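PDB 4RNL: possible galactose mutarotase from Streptomyces platensis subsp. rosaceus, which is of unknown function but probably interconverts the alpha and beta anomers of galactose or a related aldose, as aldose 1-epimerases do. Local coordinates for residues V38-Q46 with F119-R127; D190-H198 with T294-L305. All coordinates share one frame; numbering follows the deposited sequence. Where two conformers were deposited one is given.

Interaction 1: V38-Q46 with F119-R127; sequences VLTYGGIVQ and FSRVVWDAR
The Tyr41 ring has the backbone of Ser120 on one face, with Ser120 O lying 4.2 Å above the ring plane and displaced toward the rim. At its edge is the methyl Val123 CG2, 4.1 Å from Tyr41 CD1. With Tyr41 CG anti to the backbone N (chi1 179°), the ring swings back over residues 120-121, where CE1 comes within 3.6 Å of Arg121 C. The Trp124 indole meets Thr40 O at its edge, and its NE1 donates in the ring plane to a lone pair of Phe119 O, an almost straight bond of 3.2 Å.

Between these rings Tyr41 and Val123 form a single antiparallel beta bridge as a non-hydrogen-bonded pair, flanked by Trp124 N to Thr40 O (2.8 Å, 172° at the hydrogen) and Gly42 N to Val122 O (159°). Tyr41-Ile44 is a type I' turn, closing the hairpin between strands 35-39 and 45-51; the contact therefore joins that hairpin of the five-stranded sheet to the chain entering strand 125-129, an outermost strand of the nine-stranded sheet. Gly42, lacking a side chain, brings its CA within 3.3 Å of Ser120 O and 3.4 Å of Phe119 O, so the latter carbonyl takes both this CA-H and the indole N-H. On the far flank Thr40 CG2 packs on Ala126 CB, while Thr40 OG1 bonds to Asp23 N in the neighbouring strand 21-28.

Interaction 2: D190-H198 with T294-L305; sequences DGSGSAAGH and TSGVPYGPAAGL
The carboxylate of Asp190 and the side chains of Ser295 and Tyr299 form the polar core. Tyr299 OH donates to Asp190 OD2 at 2.6 Å, arriving on the anti side and 24° out of the carboxylate plane. Ser295 N reaches the syn lone pair of that same oxygen by a longer bond, 3.3 Å. The two donors thus approach OD2 from different directions. Ser295 OG also points at Asp190 OD1, but the 2.4 Å between them is shorter than a normal hydrogen bond, so the detail is doubtful. Asp190 CG sits between the backbone N and the carbonyl carbon (chi1 70°), which points the carboxylate into the 294-299 loop. The tyrosine meets it edge-on: OD2 lies in the ring plane, ring and carboxylate are 75° apart, and Tyr299 CE1 is 3.3 Å from Asp190 O.

Around this core, a water donates to Asp190 OD2 and accepts from Val297 N at 3.0 Å, while the isopropyl group of Val297 rests on Gly191. Gly63 N donates to the tyrosine hydroxyl, and Gln59 NE2 adds a weak bond to Asp190 OD1; both come from the region of strand 57-59. Further along, Ala195 N donates to Ala302 O (2.7 Å), nearly in line with the carbonyl. Ala195 CB lies over the centre of one face of the His198 ring and, to one side of that direction, touches Leu305 CG at 3.7 Å. Ser194 OG accepts from Ala196 N in an ST turn, and His198 NE2 bonds to Leu187 N, fixing the ring's rotation. Two inter-strand loops are joined in this way, and with several N-H and O-H donors gathered on a buried carboxylate, Asp190 is probably held as the anion.

Interaction 1 and interaction 2 are separate: their centres lie 23 Å apart, and although their nearest atoms come to about 4 Å, at Gln46 and Thr294, they do not touch. They meet indirectly through the chain after strand 57-59, where Phe64 O takes a bond from Gln46 NE2 and its neighbour Gly63 N donates to Tyr299 OH. Both join loop segments next to strands of different sheets in the beta-supersandwich of the galactose mutarotase family, in interaction 2 those leading into strands 199-202 and 305-310. Interaction 2 ends where strand 305-310 begins, a strand that, as in relatives, probably carries the catalytic glutamate.

Interaction 1: V38-Q46 with F119-R127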
# COMPACT_ATOMS: atom_id res chain seq x y z
N VAL A 38 12.97 -4.39 2.92
CA VAL A 38 11.67 -4.90 3.36
C VAL A 38 11.82 -5.56 4.73
O VAL A 38 12.76 -6.35 4.96
CB VAL A 38 11.11 -5.94 2.37
CG1 VAL A 38 9.76 -6.47 2.85
CG2 VAL A 38 10.96 -5.33 0.97
N LEU A 39 10.92 -5.24 5.65
CA LEU A 39 10.98 -5.78 7.01
C LEU A 39 10.03 -6.95 7.17
O LEU A 39 8.95 -6.95 6.58
CB LEU A 39 10.60 -4.72 8.03
CG LEU A 39 11.25 -3.34 7.91
CD1 LEU A 39 10.74 -2.47 9.04
CD2 LEU A 39 12.77 -3.43 7.93
N THR A 40 10.41 -7.94 7.98
CA THR A 40 9.47 -9.04 8.27
C THR A 40 8.34 -8.55 9.18
O THR A 40 7.30 -9.20 9.29
CB THR A 40 10.16 -10.25 8.90
OG1 THR A 40 10.82 -9.86 10.11
CG2 THR A 40 11.17 -10.86 7.94
N TYR A 41 8.55 -7.41 9.83
CA TYR A 41 7.46 -6.79 10.60
C TYR A 41 6.53 -6.05 9.66
O TYR A 41 6.95 -5.11 8.98
CB TYR A 41 8.02 -5.81 11.64
CG TYR A 41 6.97 -5.09 12.47
CD1 TYR A 41 6.07 -5.80 13.27
CD2 TYR A 41 6.91 -3.70 12.50
CE1 TYR A 41 5.13 -5.13 14.05
CE2 TYR A 41 5.97 -3.03 13.27
CZ TYR A 41 5.09 -3.75 14.04
OH TYR A 41 4.15 -3.09 14.82
N GLY A 42 5.27 -6.50 9.59
CA GLY A 42 4.26 -5.81 8.82
C GLY A 42 4.55 -5.71 7.34
O GLY A 42 3.95 -4.89 6.64
N GLY A 43 5.47 -6.54 6.85
CA GLY A 43 5.86 -6.54 5.45
C GLY A 43 6.28 -5.16 4.98
O GLY A 43 6.14 -4.81 3.81
N ILE A 44 6.80 -4.38 5.92
CA ILE A 44 7.02 -2.96 5.68
C ILE A 44 8.12 -2.70 4.65
O ILE A 44 9.23 -3.22 4.76
CB ILE A 44 7.35 -2.23 7.01
CG1 ILE A 44 6.06 -2.04 7.83
CG2 ILE A 44 7.97 -0.87 6.74
CD1 ILE A 44 6.33 -1.84 9.32
N VAL A 45 7.81 -1.90 3.64
CA VAL A 45 8.84 -1.40 2.75
C VAL A 45 9.48 -0.22 3.46
O VAL A 45 8.92 0.89 3.51
CB VAL A 45 8.24 -0.98 1.38
CG1 VAL A 45 9.33 -0.40 0.48
CG2 VAL A 45 7.58 -2.18 0.71
N GLN A 46 10.66 -0.45 4.02
CA GLN A 46 11.32 0.56 4.86
C GLN A 46 11.96 1.66 4.03
O GLN A 46 11.87 2.84 4.38
CB GLN A 46 12.38 -0.09 5.75
CG GLN A 46 12.87 0.85 6.83
CD GLN A 46 14.37 0.91 6.90
OE1 GLN A 46 15.05 0.10 6.28
NE2 GLN A 46 14.89 1.87 7.66
N PHE A 119 -2.45 -6.91 9.49
CA PHE A 119 -1.26 -7.52 8.88
C PHE A 119 -0.03 -6.62 9.00
O PHE A 119 1.10 -7.09 8.96
CB PHE A 119 -1.50 -7.84 7.40
CG PHE A 119 -2.46 -9.00 7.13
CD1 PHE A 119 -3.13 -9.64 8.17
CD2 PHE A 119 -2.66 -9.46 5.83
CE1 PHE A 119 -4.00 -10.72 7.90
CE2 PHE A 119 -3.52 -10.52 5.55
CZ PHE A 119 -4.20 -11.15 6.59
N SER A 120 -0.26 -5.31 9.15
CA SER A 120 0.85 -4.37 9.21
C SER A 120 1.53 -4.34 10.57
O SER A 120 2.56 -3.68 10.74
CB SER A 120 0.36 -2.97 8.87
OG SER A 120 -0.55 -2.52 9.85
N ARG A 121 0.97 -5.06 11.54
CA ARG A 121 1.50 -5.06 12.90
C ARG A 121 1.79 -6.46 13.43
O ARG A 121 1.79 -6.68 14.64
CB ARG A 121 0.53 -4.35 13.85
CG ARG A 121 0.41 -2.85 13.60
CD ARG A 121 -0.98 -2.47 13.17
NE ARG A 121 -1.11 -1.04 12.89
CZ ARG A 121 -1.96 -0.24 13.52
NH1 ARG A 121 -2.78 -0.73 14.44
NH2 ARG A 121 -2.01 1.05 13.20
N VAL A 122 2.02 -7.40 12.51
CA VAL A 122 2.41 -8.75 12.89
C VAL A 122 3.68 -9.14 12.12
O VAL A 122 3.99 -8.54 11.08
CB VAL A 122 1.29 -9.78 12.61
CG1 VAL A 122 0.05 -9.45 13.42
CG2 VAL A 122 0.95 -9.81 11.12
N VAL A 123 4.41 -10.12 12.64
CA VAL A 123 5.66 -10.56 12.01
C VAL A 123 5.40 -11.73 11.05
O VAL A 123 4.70 -12.69 11.40
CB VAL A 123 6.72 -10.93 13.05
CG1 VAL A 123 8.00 -11.42 12.38
CG2 VAL A 123 7.05 -9.72 13.92
N TRP A 124 5.96 -11.62 9.85
CA TRP A 124 5.82 -12.63 8.80
C TRP A 124 7.06 -13.52 8.68
O TRP A 124 8.19 -13.07 8.91
CB TRP A 124 5.56 -11.93 7.46
CG TRP A 124 4.24 -11.20 7.44
CD1 TRP A 124 3.87 -10.12 8.18
CD2 TRP A 124 3.10 -11.53 6.63
NE1 TRP A 124 2.58 -9.75 7.88
CE2 TRP A 124 2.09 -10.60 6.93
CE3 TRP A 124 2.86 -12.51 5.66
CZ2 TRP A 124 0.84 -10.64 6.31
CZ3 TRP A 124 1.62 -12.55 5.04
CH2 TRP A 124 0.62 -11.62 5.37
N ASP A 125 6.85 -14.79 8.33
CA ASP A 125 7.96 -15.68 7.99
C ASP A 125 8.51 -15.23 6.64
O ASP A 125 7.74 -14.81 5.79
CB ASP A 125 7.49 -17.14 7.85
CG ASP A 125 7.10 -17.76 9.17
OD1 ASP A 125 7.53 -17.25 10.22
OD2 ASP A 125 6.36 -18.77 9.15
N ALA A 126 9.82 -15.31 6.46
CA ALA A 126 10.41 -14.86 5.21
C ALA A 126 11.34 -15.91 4.63
O ALA A 126 12.03 -16.62 5.37
CB ALA A 126 11.17 -13.55 5.42
N ARG A 127 11.40 -16.00 3.31
CA ARG A 127 12.44 -16.79 2.67
C ARG A 127 12.88 -16.17 1.35
O ARG A 127 12.09 -15.50 0.68
CB ARG A 127 12.00 -18.23 2.45
CG ARG A 127 10.86 -18.38 1.47
CD ARG A 127 10.52 -19.85 1.24
NE ARG A 127 9.40 -19.99 0.30
CZ ARG A 127 9.54 -20.27 -1.00
NH1 ARG A 127 10.75 -20.46 -1.51
NH2 ARG A 127 8.47 -20.38 -1.78

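Interaction 2: D190-H198 with T294-L305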
# COMPACT_ATOMS: atom_id res chain seq x y z
N ASP A 190 12.40 11.79 0.62
CA ASP A 190 11.45 11.86 1.74
C ASP A 190 11.67 13.08 2.61
O ASP A 190 10.77 13.50 3.33
CB ASP A 190 11.50 10.58 2.60
CG ASP A 190 12.77 10.47 3.39
OD1 ASP A 190 13.85 10.35 2.76
OD2 ASP A 190 12.72 10.48 4.65
N GLY A 191 12.87 13.66 2.55
CA GLY A 191 13.15 14.84 3.35
C GLY A 191 13.01 16.14 2.59
O GLY A 191 13.39 17.20 3.09
N SER A 192 12.46 16.09 1.38
CA SER A 192 12.47 17.27 0.50
C SER A 192 11.30 18.23 0.70
O SER A 192 11.18 19.22 -0.02
CB SER A 192 12.54 16.86 -0.97
OG SER A 192 11.37 16.15 -1.36
N GLY A 193 10.44 17.94 1.66
CA GLY A 193 9.30 18.81 1.92
C GLY A 193 8.04 18.24 1.30
O GLY A 193 7.87 17.02 1.27
N SER A 194 7.16 19.11 0.81
CA SER A 194 5.87 18.65 0.28
C SER A 194 5.99 17.89 -1.03
O SER A 194 6.84 18.20 -1.87
CB SER A 194 4.90 19.83 0.11
OG SER A 194 3.68 19.38 -0.46
N ALA A 195 5.12 16.90 -1.22
CA ALA A 195 5.03 16.20 -2.50
C ALA A 195 3.85 16.73 -3.33
O ALA A 195 3.51 16.15 -4.36
CB ALA A 195 4.89 14.70 -2.26
N ALA A 196 3.24 17.84 -2.90
CA ALA A 196 2.02 18.30 -3.57
C ALA A 196 2.30 18.88 -4.96
O ALA A 196 1.39 19.04 -5.77
CB ALA A 196 1.26 19.31 -2.71
N GLY A 197 3.58 19.19 -5.22
CA GLY A 197 4.01 19.65 -6.53
C GLY A 197 4.21 18.53 -7.55
O GLY A 197 4.39 18.81 -8.74
N HIS A 198 4.18 17.28 -7.10
CA HIS A 198 4.29 16.14 -8.03
C HIS A 198 3.14 16.15 -9.02
O HIS A 198 2.00 16.47 -8.66
CB HIS A 198 4.26 14.79 -7.31
CG HIS A 198 5.48 14.49 -6.50
ND1 HIS A 198 6.36 15.46 -6.07
CD2 HIS A 198 5.95 13.31 -6.03
CE1 HIS A 198 7.33 14.89 -5.37
NE2 HIS A 198 7.10 13.59 -5.33
N THR A 294 13.43 8.79 7.83
CA THR A 294 14.74 8.16 7.64
C THR A 294 15.81 9.13 7.20
O THR A 294 16.96 8.99 7.58
CB THR A 294 14.70 6.97 6.66
OG1 THR A 294 14.81 7.45 5.32
CG2 THR A 294 13.43 6.25 6.82
N SER A 295 15.43 10.13 6.42
CA SER A 295 16.42 11.11 5.98
C SER A 295 16.67 12.21 7.02
O SER A 295 17.36 13.19 6.73
CB SER A 295 16.07 11.69 4.61
OG SER A 295 16.09 10.67 3.63
N GLY A 296 16.14 12.03 8.22
CA GLY A 296 16.44 12.94 9.33
C GLY A 296 15.64 14.23 9.38
O GLY A 296 15.98 15.15 10.13
N VAL A 297 14.58 14.30 8.58
CA VAL A 297 13.75 15.49 8.47
C VAL A 297 12.37 15.15 9.00
O VAL A 297 11.82 14.11 8.66
CB VAL A 297 13.63 15.95 7.00
CG1 VAL A 297 12.71 17.14 6.88
CG2 VAL A 297 15.00 16.27 6.42
N PRO A 298 11.80 16.01 9.87
CA PRO A 298 10.43 15.78 10.33
C PRO A 298 9.41 15.88 9.20
O PRO A 298 9.52 16.77 8.35
CB PRO A 298 10.20 16.89 11.37
CG PRO A 298 11.29 17.90 11.12
CD PRO A 298 12.46 17.13 10.56
N TYR A 299 8.44 14.97 9.20
CA TYR A 299 7.45 14.91 8.12
C TYR A 299 6.27 15.84 8.39
O TYR A 299 5.57 15.69 9.40
CB TYR A 299 6.92 13.47 7.98
CG TYR A 299 7.91 12.46 7.43
CD1 TYR A 299 8.88 12.82 6.50
CD2 TYR A 299 7.85 11.13 7.83
CE1 TYR A 299 9.77 11.90 6.00
CE2 TYR A 299 8.74 10.19 7.33
CZ TYR A 299 9.69 10.58 6.41
OH TYR A 299 10.57 9.64 5.92
N GLY A 300 6.04 16.80 7.50
CA GLY A 300 4.85 17.65 7.57
C GLY A 300 3.74 17.09 6.70
O GLY A 300 3.93 16.06 6.05
N PRO A 301 2.57 17.75 6.68
CA PRO A 301 1.48 17.28 5.83
C PRO A 301 1.93 17.22 4.37
O PRO A 301 2.69 18.09 3.93
CB PRO A 301 0.39 18.35 6.02
CG PRO A 301 1.12 19.56 6.56
CD PRO A 301 2.24 18.99 7.39
N ALA A 302 1.51 16.17 3.66
CA ALA A 302 1.87 15.94 2.26
C ALA A 302 3.36 15.67 2.02
O ALA A 302 3.86 15.87 0.92
CB ALA A 302 1.37 17.09 1.38
N ALA A 303 4.05 15.17 3.04
CA ALA A 303 5.48 14.86 2.90
C ALA A 303 5.69 13.77 1.87
O ALA A 303 6.74 13.70 1.23
CB ALA A 303 6.07 14.43 4.24
N GLY A 304 4.67 12.93 1.69
CA GLY A 304 4.69 11.87 0.69
C GLY A 304 3.27 11.54 0.25
O GLY A 304 2.31 11.99 0.88
N LEU A 305 3.14 10.75 -0.82
CA LEU A 305 1.83 10.41 -1.37
C LEU A 305 1.70 8.91 -1.37
O LEU A 305 2.60 8.21 -1.83
CB LEU A 305 1.71 10.90 -2.81
CG LEU A 305 2.10 12.35 -3.03
CD1 LEU A 305 2.17 12.67 -4.51
CD2 LEU A 305 1.11 13.26 -2.31
O HOH W 1 13.15 12.45 6.74